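Local coordinates for bifunctional protein PutA (Bdellovibrio bacteriovorus, PDB 5UR2) that probably oxidises proline to glutamate in two steps, an FAD-dependent proline dehydrogenase and an NAD-dependent L-glutamate-gamma-semialdehyde dehydrogenase working within one polypeptide, at residues I270-Y275 and F297-V302; W641-A646 and G777-A782; A715-K720 and I744-G749. One frame throughout, in Å; residues are numbered along the deposited sequence.

Contact 1 (I270-Y275 and F297-V302); sequences IVIQAY and FWVRLV. With P5F (N-propargylglycine-modified flavin adenine dinucleotide), chain F.
Ile270 to Gln273 pairs with Trp298 to Val302 as parallel strands, joined by backbone hydrogen bonds. Ile270 N donates to Trp298 O and Ile270 O accepts from Arg300 N; Ile272 repeats the pattern with Arg300 O and Val302 N. Just past the strand end, Ala274 N adds a fifth bond to Val302 O at 2.8 Å, almost straight at 178°. The short strand axes are twisted by 33° against each other.

On the face of Ile270, Ile272, Val299 and Leu301 the packing is wholly apolar. Ile272 sends CG1 to Val299 CG1 (3.9 Å) and CG2, anti to its own N, to Leu301 CD1 (4.0 Å); its side chain also packs against Ser279, Val283 and Leu286 of helix 279-293.

The other face, carrying Val271, Gln273, Arg300 and Val302, meets the N-propargylglycine-modified flavin. Gln273 bends at chi2 (141°), and its NE2 donates to flavin O2 at 2.7 Å, while Glu241 O takes a second bond from the same nitrogen. Val302 CB sits 3.2 Å from the ribityl O2', and Val302 CG2 touches Val271 CG1 (3.8 Å). Val271 CG2 lies beside Arg300 CD (3.8 Å) and near flavin O4. The Arg300 guanidinium, 3.7 Å from flavin C6 at NH1, is held by a salt bridge to Asp239 and a hydrogen bond to Ser196.

These are neighbouring strands of a beta-alpha-beta unit in the proline dehydrogenase TIM barrel, whose inward residues help form the flavin pocket.

Contact 2 (W641-A646 and G777-A782); sequences WNFPLA and GQKCSA
Asn642 and Gln778 are the nearest CA pair, 6.6 Å apart, between two irregular loops. Gln778 is the centre of an inverse gamma turn, closed by a weak bond from Lys779 N to Gly777 O, and a type I beta turn follows from Lys779 to Ala782. The gamma turn leaves Gln778 O facing Asn642, whose ND2 donates to it at 3.0 Å and 165°. The acceptor lies in the amide plane of Asn642, although the nitrogen is tilted 31° from the carbonyl plane. The same ND2 also donates to a water, which accepts a second bond from Cys780 N at 2.9 Å.

Segment 777-782 is the loop of the predicted catalytic cysteine in the aldehyde dehydrogenase fold: Cys780 is the predicted nucleophile, and in relatives the equivalent asparagine amide and cysteine N-H form the oxyanion hole. The water held by both donors is consistent with that arrangement here.

Two further pairs flank the amide. CH2 of the Trp641 indole lies 3.4 Å from Gln778 OE1, with the ring and carboxamide planes 53° apart; OE1 also accepts a weak bond from Val823 N. Across the edge of Phe643 runs the extended Lys779 chain at about a right angle, CD 3.9 Å from CZ, carrying NZ onward to a salt bridge with Glu589.

Contact 3 (A715-K720 and I744-G749); sequences AFTGSK and IIEMGG
Parallel strands of a beta-alpha-beta unit in the Rossmann-like NAD-binding domain meet here, and the second carries Glu746, the predicted active-site glutamate. Three backbone bonds join them: Phe716 N to Ile744 O, Glu746 N to Phe716 O, and Gly718 N to Glu746 O at 3.0 Å.

Thr717 lies against the start of the Glu746 side chain, OG1 3.5 Å from CB, and its CG2 reaches CD at 3.8 Å. With CG anti to the backbone N (chi1 180°) and the chain extended beyond it, Glu746 carries its carboxylate past this methyl. Waters join the two strands at Thr717 OG1: one donates to Ile744 O (2.7 Å), the other only weakly to Glu746 OE1.

On the opposite face, Ile745 CD1 meets Phe716 CB at 3.7 Å and the ring at its edge. Gly718 N sits over one ring face, 3.5 Å above the plane and offset to the rim. Past the strands, Met747 CG approaches Ser719 O at 3.6 Å.

Ser719 N-caps helix 720-730, which packs on Phe716 and Ile745; helix 646-657 touches Ala715 and Thr717, and Val740 of the second subunit packs on Met747. Strand 711-717 also pairs with strand 623-638 through Ala715 and Thr717, while Ile745 bonds to Ile951 of strand 950-951.

Overall arrangement
Contact 1 comes first along the chain, in the eight-stranded proline dehydrogenase barrel. Contacts 2 and 3 follow in the aldehyde dehydrogenase region, with contact 3 nested inside the loop that contact 2 closes. The centre of contact 1 lies about 43 Å from that of contact 2 and about 53 Å from that of contact 3, on the other side of the chain's centre, as suits two separate active sites whose intermediate would have to travel between them. The centres of contacts 2 and 3 are about 11 Å apart and the two touch: Cys780 CB is 3.7 Å from Glu746 OE2, bringing together both predicted catalytic residues of the second reaction. Helix 646-657 begins at the end of segment 641-646 and packs on strand 711-717.

Contact 1 (I270-Y275 and F297-V302)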
loop_
_atom_site.group_PDB
_atom_site.type_symbol
_atom_site.label_atom_id
_atom_site.label_comp_id
_atom_site.label_asym_id
_atom_site.label_seq_id
_atom_site.Cartn_x
_atom_site.Cartn_y
_atom_site.Cartn_z
ATOM N N ILE B 270 -35.940 -16.062 -39.700
ATOM C CA ILE B 270 -34.866 -15.437 -38.931
ATOM C C ILE B 270 -35.372 -15.267 -37.502
ATOM O O ILE B 270 -36.576 -15.094 -37.262
ATOM C CB ILE B 270 -34.428 -14.077 -39.554
ATOM C CG1 ILE B 270 -33.255 -13.411 -38.811
ATOM C CG2 ILE B 270 -35.588 -13.109 -39.573
ATOM C CD1 ILE B 270 -31.903 -14.038 -38.983
ATOM N N VAL B 271 -34.440 -15.352 -36.537
ATOM C CA VAL B 271 -34.762 -15.189 -35.125
ATOM C C VAL B 271 -34.528 -13.749 -34.697
ATOM O O VAL B 271 -33.510 -13.139 -35.040
ATOM C CB VAL B 271 -33.939 -16.157 -34.258
ATOM C CG1 VAL B 271 -34.121 -15.814 -32.788
ATOM C CG2 VAL B 271 -34.386 -17.598 -34.508
ATOM N N ILE B 272 -35.461 -13.215 -33.907
ATOM C CA ILE B 272 -35.283 -11.945 -33.221
ATOM C C ILE B 272 -35.418 -12.186 -31.722
ATOM O O ILE B 272 -36.329 -12.900 -31.284
ATOM C CB ILE B 272 -36.299 -10.898 -33.723
ATOM C CG1 ILE B 272 -35.951 -10.454 -35.155
ATOM C CG2 ILE B 272 -36.352 -9.699 -32.786
ATOM C CD1 ILE B 272 -34.619 -9.704 -35.265
ATOM N N GLN B 273 -34.499 -11.591 -30.936
ATOM C CA GLN B 273 -34.429 -11.768 -29.481
ATOM C C GLN B 273 -35.002 -10.533 -28.787
ATOM O O GLN B 273 -34.385 -9.464 -28.795
ATOM C CB GLN B 273 -32.989 -12.006 -29.021
ATOM C CG GLN B 273 -32.329 -13.246 -29.661
ATOM C CD GLN B 273 -30.872 -13.023 -30.009
ATOM O OE1 GLN B 273 -30.500 -11.949 -30.488
ATOM N NE2 GLN B 273 -30.033 -14.046 -29.794
ATOM N N ALA B 274 -36.174 -10.689 -28.161
ATOM C CA ALA B 274 -36.835 -9.560 -27.529
ATOM C C ALA B 274 -36.095 -9.044 -26.301
ATOM O O ALA B 274 -36.418 -7.956 -25.823
ATOM C CB ALA B 274 -38.278 -9.936 -27.137
ATOM N N TYR B 275 -35.125 -9.770 -25.767
ATOM C CA TYR B 275 -34.422 -9.191 -24.632
ATOM C C TYR B 275 -33.379 -8.165 -25.054
ATOM O O TYR B 275 -32.730 -7.574 -24.178
ATOM C CB TYR B 275 -33.798 -10.295 -23.755
ATOM C CG TYR B 275 -32.552 -11.028 -24.246
ATOM C CD1 TYR B 275 -32.071 -10.906 -25.558
ATOM C CD2 TYR B 275 -31.867 -11.892 -23.373
ATOM C CE1 TYR B 275 -30.918 -11.613 -25.972
ATOM C CE2 TYR B 275 -30.734 -12.594 -23.774
ATOM C CZ TYR B 275 -30.254 -12.453 -25.062
ATOM O OH TYR B 275 -29.131 -13.180 -25.430
ATOM N N PHE B 297 -41.626 -13.636 -45.299
ATOM C CA PHE B 297 -40.782 -14.614 -44.631
ATOM C C PHE B 297 -41.191 -14.626 -43.161
ATOM O O PHE B 297 -42.051 -13.852 -42.737
ATOM C CB PHE B 297 -39.297 -14.286 -44.825
ATOM C CG PHE B 297 -38.903 -12.961 -44.260
ATOM C CD1 PHE B 297 -39.022 -11.805 -45.013
ATOM C CD2 PHE B 297 -38.424 -12.866 -42.957
ATOM C CE1 PHE B 297 -38.662 -10.577 -44.479
ATOM C CE2 PHE B 297 -38.071 -11.634 -42.415
ATOM C CZ PHE B 297 -38.188 -10.489 -43.176
ATOM N N TRP B 298 -40.549 -15.474 -42.368
ATOM C CA TRP B 298 -40.947 -15.703 -40.985
ATOM C C TRP B 298 -39.963 -15.084 -39.993
ATOM O O TRP B 298 -38.759 -15.019 -40.251
ATOM C CB TRP B 298 -41.064 -17.205 -40.713
ATOM C CG TRP B 298 -42.263 -17.798 -41.345
ATOM C CD1 TRP B 298 -42.462 -18.002 -42.674
ATOM C CD2 TRP B 298 -43.440 -18.268 -40.681
ATOM N NE1 TRP B 298 -43.690 -18.573 -42.883
ATOM C CE2 TRP B 298 -44.314 -18.747 -41.677
ATOM C CE3 TRP B 298 -43.840 -18.333 -39.343
ATOM C CZ2 TRP B 298 -45.567 -19.280 -41.382
ATOM C CZ3 TRP B 298 -45.090 -18.867 -39.049
ATOM C CH2 TRP B 298 -45.941 -19.328 -40.069
ATOM N N VAL B 299 -40.493 -14.630 -38.855
ATOM C CA VAL B 299 -39.695 -14.217 -37.710
ATOM C C VAL B 299 -40.022 -15.140 -36.545
ATOM O O VAL B 299 -41.182 -15.232 -36.123
ATOM C CB VAL B 299 -39.951 -12.757 -37.320
ATOM C CG1 VAL B 299 -39.213 -12.438 -36.030
ATOM C CG2 VAL B 299 -39.486 -11.842 -38.414
ATOM N N ARG B 300 -39.018 -15.845 -36.035
ATOM C CA ARG B 300 -39.203 -16.626 -34.814
ATOM C C ARG B 300 -38.845 -15.729 -33.638
ATOM O O ARG B 300 -37.669 -15.416 -33.420
ATOM C CB ARG B 300 -38.348 -17.889 -34.805
ATOM C CG ARG B 300 -38.464 -18.659 -33.499
ATOM C CD ARG B 300 -37.337 -19.642 -33.334
ATOM N NE ARG B 300 -37.364 -20.698 -34.342
ATOM C CZ ARG B 300 -36.313 -21.463 -34.619
ATOM N NH1 ARG B 300 -35.162 -21.262 -33.968
ATOM N NH2 ARG B 300 -36.404 -22.406 -35.545
ATOM N N LEU B 301 -39.851 -15.307 -32.885
ATOM C CA LEU B 301 -39.637 -14.347 -31.813
ATOM C C LEU B 301 -39.326 -15.118 -30.531
ATOM O O LEU B 301 -40.137 -15.938 -30.083
ATOM C CB LEU B 301 -40.863 -13.453 -31.660
ATOM C CG LEU B 301 -40.760 -12.266 -30.707
ATOM C CD1 LEU B 301 -39.700 -11.254 -31.156
ATOM C CD2 LEU B 301 -42.132 -11.605 -30.564
ATOM N N VAL B 302 -38.125 -14.910 -29.986
ATOM C CA VAL B 302 -37.698 -15.532 -28.741
ATOM C C VAL B 302 -37.396 -14.415 -27.755
ATOM O O VAL B 302 -37.431 -13.239 -28.100
ATOM C CB VAL B 302 -36.466 -16.450 -28.923
ATOM C CG1 VAL B 302 -36.668 -17.407 -30.082
ATOM C CG2 VAL B 302 -35.191 -15.626 -29.152
HETATM P PA P5F F . -39.295 -16.773 -19.579
HETATM O O1A P5F F . -40.701 -16.086 -19.641
HETATM O O2A P5F F . -38.864 -17.305 -18.304
HETATM O O5B P5F F . -38.133 -15.876 -19.909
HETATM C C5B P5F F . -36.773 -16.130 -19.579
HETATM C C4B P5F F . -35.890 -15.170 -20.390
HETATM O O4B P5F F . -35.935 -13.840 -19.932
HETATM C C3B P5F F . -34.423 -15.485 -20.448
HETATM O O3B P5F F . -34.132 -16.504 -21.325
HETATM C C2B P5F F . -33.837 -14.196 -20.868
HETATM O O2B P5F F . -33.964 -14.063 -22.242
HETATM C C1B P5F F . -34.717 -13.201 -20.199
HETATM N N9A P5F F . -34.202 -12.696 -18.952
HETATM C C8A P5F F . -33.851 -13.417 -17.818
HETATM N N7A P5F F . -33.442 -12.557 -16.877
HETATM C C5A P5F F . -33.525 -11.248 -17.354
HETATM C C6A P5F F . -33.223 -9.987 -16.843
HETATM N N6A P5F F . -32.719 -9.840 -15.506
HETATM N N1A P5F F . -33.400 -8.884 -17.595
HETATM C C2A P5F F . -33.876 -8.970 -18.855
HETATM N N3A P5F F . -34.153 -10.193 -19.394
HETATM C C4A P5F F . -34.001 -11.322 -18.692
HETATM N N1 P5F F . -32.574 -17.871 -27.953
HETATM C C2 P5F F . -31.677 -17.079 -28.760
HETATM O O2 P5F F . -31.047 -16.006 -28.171
HETATM N N3 P5F F . -31.455 -17.391 -30.140
HETATM C C4 P5F F . -32.092 -18.485 -30.776
HETATM O O4 P5F F . -31.829 -18.732 -32.130
HETATM C C4X P5F F . -33.032 -19.327 -29.924
HETATM N N5 P5F F . -33.637 -20.556 -30.434
HETATM C C5X P5F F . -34.834 -21.033 -29.715
HETATM C C6 P5F F . -35.830 -21.898 -30.420
HETATM C C7 P5F F . -37.023 -22.286 -29.759
HETATM C C7M P5F F . -38.022 -23.161 -30.484
HETATM C C8 P5F F . -37.284 -21.854 -28.424
HETATM C C8M P5F F . -38.543 -22.243 -27.692
HETATM C C9 P5F F . -36.348 -21.032 -27.751
HETATM C C9A P5F F . -35.090 -20.623 -28.437
HETATM N N10 P5F F . -34.135 -19.755 -27.745
HETATM C C10 P5F F . -33.235 -19.002 -28.574
HETATM C "C1'" P5F F . -34.194 -19.492 -26.286
HETATM C "C2'" P5F F . -35.196 -18.394 -25.928
HETATM O "O2'" P5F F . -34.717 -17.193 -26.401
HETATM C "C3'" P5F F . -35.502 -18.262 -24.435
HETATM O "O3'" P5F F . -34.338 -17.926 -23.778
HETATM C "C4'" P5F F . -36.057 -19.517 -23.776
HETATM O "O4'" P5F F . -36.744 -20.221 -24.753
HETATM C "C5'" P5F F . -36.885 -19.282 -22.499
HETATM O "O5'" P5F F . -37.731 -18.151 -22.563
HETATM P P P5F F . -39.251 -18.080 -22.002
HETATM O O1P P5F F . -40.252 -17.087 -22.708
HETATM O O2P P5F F . -39.617 -19.611 -21.996
HETATM O O3P P5F F . -39.030 -18.000 -20.377
HETATM C C21 P5F F . -31.381 -21.871 -30.591
HETATM C C22 P5F F . -32.568 -21.229 -30.615
HETATM C C23 P5F F . -30.178 -21.364 -31.405
#

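Contact 2 (W641-A646 and G777-A782)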
loop_
_atom_site.group_PDB
_atom_site.type_symbol
_atom_site.label_atom_id
_atom_site.label_comp_id
_atom_site.label_asym_id
_atom_site.label_seq_id
_atom_site.Cartn_x
_atom_site.Cartn_y
_atom_site.Cartn_z
ATOM N N TRP B 641 9.617 -1.396 -29.390
ATOM C CA TRP B 641 8.777 -1.086 -30.542
ATOM C C TRP B 641 7.476 -1.878 -30.583
ATOM O O TRP B 641 6.581 -1.514 -31.352
ATOM C CB TRP B 641 9.549 -1.332 -31.851
ATOM C CG TRP B 641 10.250 -2.654 -31.854
ATOM C CD1 TRP B 641 11.563 -2.895 -31.537
ATOM C CD2 TRP B 641 9.664 -3.934 -32.149
ATOM N NE1 TRP B 641 11.834 -4.247 -31.637
ATOM C CE2 TRP B 641 10.683 -4.904 -31.997
ATOM C CE3 TRP B 641 8.377 -4.355 -32.513
ATOM C CZ2 TRP B 641 10.452 -6.263 -32.199
ATOM C CZ3 TRP B 641 8.147 -5.702 -32.718
ATOM C CH2 TRP B 641 9.182 -6.644 -32.558
ATOM N N ASN B 642 7.347 -2.969 -29.811
ATOM C CA ASN B 642 6.224 -3.878 -30.063
ATOM C C ASN B 642 4.907 -3.385 -29.471
ATOM O O ASN B 642 3.839 -3.777 -29.953
ATOM C CB ASN B 642 6.544 -5.286 -29.570
ATOM C CG ASN B 642 6.616 -5.384 -28.070
ATOM O OD1 ASN B 642 7.010 -4.440 -27.385
ATOM N ND2 ASN B 642 6.267 -6.554 -27.545
ATOM N N PHE B 643 4.941 -2.577 -28.413
ATOM C CA PHE B 643 3.773 -1.821 -27.957
ATOM C C PHE B 643 4.193 -0.359 -28.019
ATOM O O PHE B 643 4.508 0.251 -26.986
ATOM C CB PHE B 643 3.309 -2.238 -26.562
ATOM C CG PHE B 643 2.647 -3.585 -26.531
ATOM C CD1 PHE B 643 3.405 -4.741 -26.465
ATOM C CD2 PHE B 643 1.265 -3.694 -26.580
ATOM C CE1 PHE B 643 2.801 -5.996 -26.451
ATOM C CE2 PHE B 643 0.645 -4.944 -26.562
ATOM C CZ PHE B 643 1.427 -6.100 -26.505
ATOM N N PRO B 644 4.197 0.230 -29.217
ATOM C CA PRO B 644 5.025 1.428 -29.453
ATOM C C PRO B 644 4.521 2.693 -28.778
ATOM O O PRO B 644 5.336 3.590 -28.541
ATOM C CB PRO B 644 5.031 1.555 -30.984
ATOM C CG PRO B 644 3.772 0.865 -31.426
ATOM C CD PRO B 644 3.536 -0.253 -30.444
ATOM N N LEU B 645 3.232 2.808 -28.451
ATOM C CA LEU B 645 2.766 3.954 -27.669
ATOM C C LEU B 645 2.570 3.605 -26.201
ATOM O O LEU B 645 2.968 4.386 -25.327
ATOM C CB LEU B 645 1.448 4.521 -28.230
ATOM C CG LEU B 645 0.876 5.823 -27.634
ATOM C CD1 LEU B 645 1.766 7.029 -28.004
ATOM C CD2 LEU B 645 -0.572 6.073 -28.030
ATOM N N ALA B 646 1.987 2.432 -25.921
ATOM C CA ALA B 646 1.534 2.103 -24.572
ATOM C C ALA B 646 2.704 1.986 -23.592
ATOM O O ALA B 646 2.714 2.642 -22.547
ATOM C CB ALA B 646 0.696 0.816 -24.592
ATOM N N GLY B 777 3.376 -13.159 -32.751
ATOM C CA GLY B 777 4.180 -13.645 -31.657
ATOM C C GLY B 777 5.181 -12.650 -31.121
ATOM O O GLY B 777 6.007 -13.023 -30.285
ATOM N N GLN B 778 5.116 -11.389 -31.550
ATOM C CA GLN B 778 6.092 -10.378 -31.136
ATOM C C GLN B 778 5.667 -9.698 -29.829
ATOM O O GLN B 778 5.486 -8.481 -29.749
ATOM C CB GLN B 778 6.291 -9.351 -32.250
ATOM C CG GLN B 778 6.715 -9.943 -33.625
ATOM C CD GLN B 778 6.912 -8.861 -34.696
ATOM O OE1 GLN B 778 8.044 -8.575 -35.102
ATOM N NE2 GLN B 778 5.810 -8.244 -35.137
ATOM N N LYS B 779 5.503 -10.513 -28.787
ATOM C CA LYS B 779 5.146 -10.033 -27.460
ATOM C C LYS B 779 6.000 -10.751 -26.437
ATOM O O LYS B 779 6.352 -11.919 -26.627
ATOM C CB LYS B 779 3.664 -10.257 -27.126
ATOM C CG LYS B 779 2.698 -9.697 -28.159
ATOM C CD LYS B 779 1.228 -9.817 -27.728
ATOM C CE LYS B 779 0.302 -9.313 -28.872
ATOM N NZ LYS B 779 -1.148 -9.329 -28.538
ATOM N N CYS B 780 6.372 -10.039 -25.377
ATOM C CA CYS B 780 7.092 -10.702 -24.299
ATOM C C CYS B 780 6.226 -11.739 -23.606
ATOM O O CYS B 780 6.761 -12.660 -22.978
ATOM C CB CYS B 780 7.605 -9.675 -23.271
ATOM S SG CYS B 780 8.944 -8.548 -23.846
ATOM N N SER B 781 4.904 -11.596 -23.692
ATOM C CA SER B 781 3.955 -12.514 -23.080
ATOM C C SER B 781 3.528 -13.652 -24.008
ATOM O O SER B 781 2.724 -14.494 -23.591
ATOM C CB SER B 781 2.711 -11.735 -22.619
ATOM O OG SER B 781 2.103 -11.066 -23.719
ATOM N N ALA B 782 4.038 -13.689 -25.242
ATOM C CA ALA B 782 3.511 -14.604 -26.253
ATOM C C ALA B 782 3.750 -16.058 -25.863
ATOM O O ALA B 782 4.800 -16.414 -25.315
ATOM C CB ALA B 782 4.152 -14.319 -27.615
HETATM O O HOH W 1 5.956 -7.270 -24.617
#

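Contact 3 (A715-K720 and I744-G749)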
loop_
_atom_site.group_PDB
_atom_site.type_symbol
_atom_site.label_atom_id
_atom_site.label_comp_id
_atom_site.label_asym_id
_atom_site.label_seq_id
_atom_site.Cartn_x
_atom_site.Cartn_y
_atom_site.Cartn_z
ATOM N N ALA B 715 14.369 3.105 -16.968
ATOM C CA ALA B 715 13.283 2.196 -17.324
ATOM C C ALA B 715 13.574 1.657 -18.716
ATOM O O ALA B 715 13.627 2.422 -19.687
ATOM C CB ALA B 715 11.922 2.893 -17.273
ATOM N N PHE B 716 13.807 0.354 -18.802
ATOM C CA PHE B 716 14.155 -0.313 -20.047
ATOM C C PHE B 716 13.316 -1.560 -20.195
ATOM O O PHE B 716 13.258 -2.384 -19.280
ATOM C CB PHE B 716 15.636 -0.710 -20.121
ATOM C CG PHE B 716 15.916 -1.745 -21.178
ATOM C CD1 PHE B 716 16.048 -1.382 -22.513
ATOM C CD2 PHE B 716 16.007 -3.095 -20.837
ATOM C CE1 PHE B 716 16.290 -2.340 -23.494
ATOM C CE2 PHE B 716 16.239 -4.062 -21.806
ATOM C CZ PHE B 716 16.386 -3.684 -23.140
ATOM N N THR B 717 12.685 -1.701 -21.348
ATOM C CA THR B 717 11.992 -2.929 -21.704
ATOM C C THR B 717 12.473 -3.385 -23.069
ATOM O O THR B 717 12.411 -2.623 -24.039
ATOM C CB THR B 717 10.482 -2.735 -21.681
ATOM O OG1 THR B 717 10.070 -2.544 -20.321
ATOM C CG2 THR B 717 9.786 -3.943 -22.284
ATOM N N GLY B 718 12.967 -4.613 -23.129
ATOM C CA GLY B 718 13.581 -5.136 -24.335
ATOM C C GLY B 718 14.198 -6.492 -24.073
ATOM O O GLY B 718 13.708 -7.265 -23.239
ATOM N N SER B 719 15.295 -6.757 -24.771
ATOM C CA SER B 719 15.902 -8.074 -24.756
ATOM C C SER B 719 16.698 -8.306 -23.477
ATOM O O SER B 719 17.133 -7.368 -22.795
ATOM C CB SER B 719 16.827 -8.259 -25.957
ATOM O OG SER B 719 18.014 -7.510 -25.799
ATOM N N LYS B 720 16.894 -9.592 -23.171
ATOM C CA LYS B 720 17.706 -9.976 -22.026
ATOM C C LYS B 720 19.123 -9.433 -22.166
ATOM O O LYS B 720 19.686 -8.883 -21.212
ATOM C CB LYS B 720 17.735 -11.497 -21.900
ATOM C CG LYS B 720 18.284 -12.007 -20.580
ATOM C CD LYS B 720 18.448 -13.526 -20.596
ATOM C CE LYS B 720 19.579 -13.910 -21.541
ATOM N NZ LYS B 720 20.055 -15.281 -21.332
ATOM N N ILE B 744 14.548 -0.291 -13.781
ATOM C CA ILE B 744 13.229 -0.895 -13.879
ATOM C C ILE B 744 13.198 -1.632 -15.215
ATOM O O ILE B 744 13.054 -0.997 -16.265
ATOM C CB ILE B 744 12.119 0.158 -13.768
ATOM C CG1 ILE B 744 12.329 1.005 -12.511
ATOM C CG2 ILE B 744 10.736 -0.510 -13.735
ATOM C CD1 ILE B 744 11.455 2.267 -12.433
ATOM N N ILE B 745 13.316 -2.969 -15.186
ATOM C CA ILE B 745 13.707 -3.767 -16.352
ATOM C C ILE B 745 12.679 -4.865 -16.628
ATOM O O ILE B 745 12.328 -5.627 -15.723
ATOM C CB ILE B 745 15.083 -4.425 -16.143
ATOM C CG1 ILE B 745 16.161 -3.392 -15.842
ATOM C CG2 ILE B 745 15.464 -5.226 -17.376
ATOM C CD1 ILE B 745 16.517 -2.545 -17.005
ATOM N N GLU B 746 12.253 -4.991 -17.887
ATOM C CA GLU B 746 11.463 -6.125 -18.373
ATOM C C GLU B 746 12.187 -6.736 -19.574
ATOM O O GLU B 746 12.545 -6.010 -20.506
ATOM C CB GLU B 746 10.047 -5.664 -18.745
ATOM C CG GLU B 746 9.107 -6.760 -19.276
ATOM C CD GLU B 746 7.842 -6.199 -19.948
ATOM O OE1 GLU B 746 7.313 -5.126 -19.540
ATOM O OE2 GLU B 746 7.393 -6.826 -20.927
ATOM N N MET B 747 12.418 -8.066 -19.556
ATOM C CA MET B 747 13.341 -8.690 -20.509
ATOM C C MET B 747 12.807 -9.908 -21.275
ATOM O O MET B 747 13.600 -10.610 -21.918
ATOM C CB MET B 747 14.628 -9.104 -19.799
ATOM C CG MET B 747 15.580 -7.966 -19.547
ATOM S SD MET B 747 16.965 -8.574 -18.616
ATOM C CE MET B 747 16.150 -9.073 -17.111
ATOM N N GLY B 748 11.517 -10.185 -21.257
ATOM C CA GLY B 748 11.009 -11.241 -22.116
ATOM C C GLY B 748 10.776 -12.564 -21.402
ATOM O O GLY B 748 11.025 -12.735 -20.203
ATOM N N GLY B 749 10.283 -13.526 -22.189
ATOM C CA GLY B 749 9.890 -14.813 -21.654
ATOM C C GLY B 749 9.959 -15.904 -22.698
ATOM O O GLY B 749 10.229 -15.662 -23.877
HETATM O O HOH W 2 10.772 -1.242 -17.755
HETATM O O HOH W 3 7.436 -1.760 -19.135
#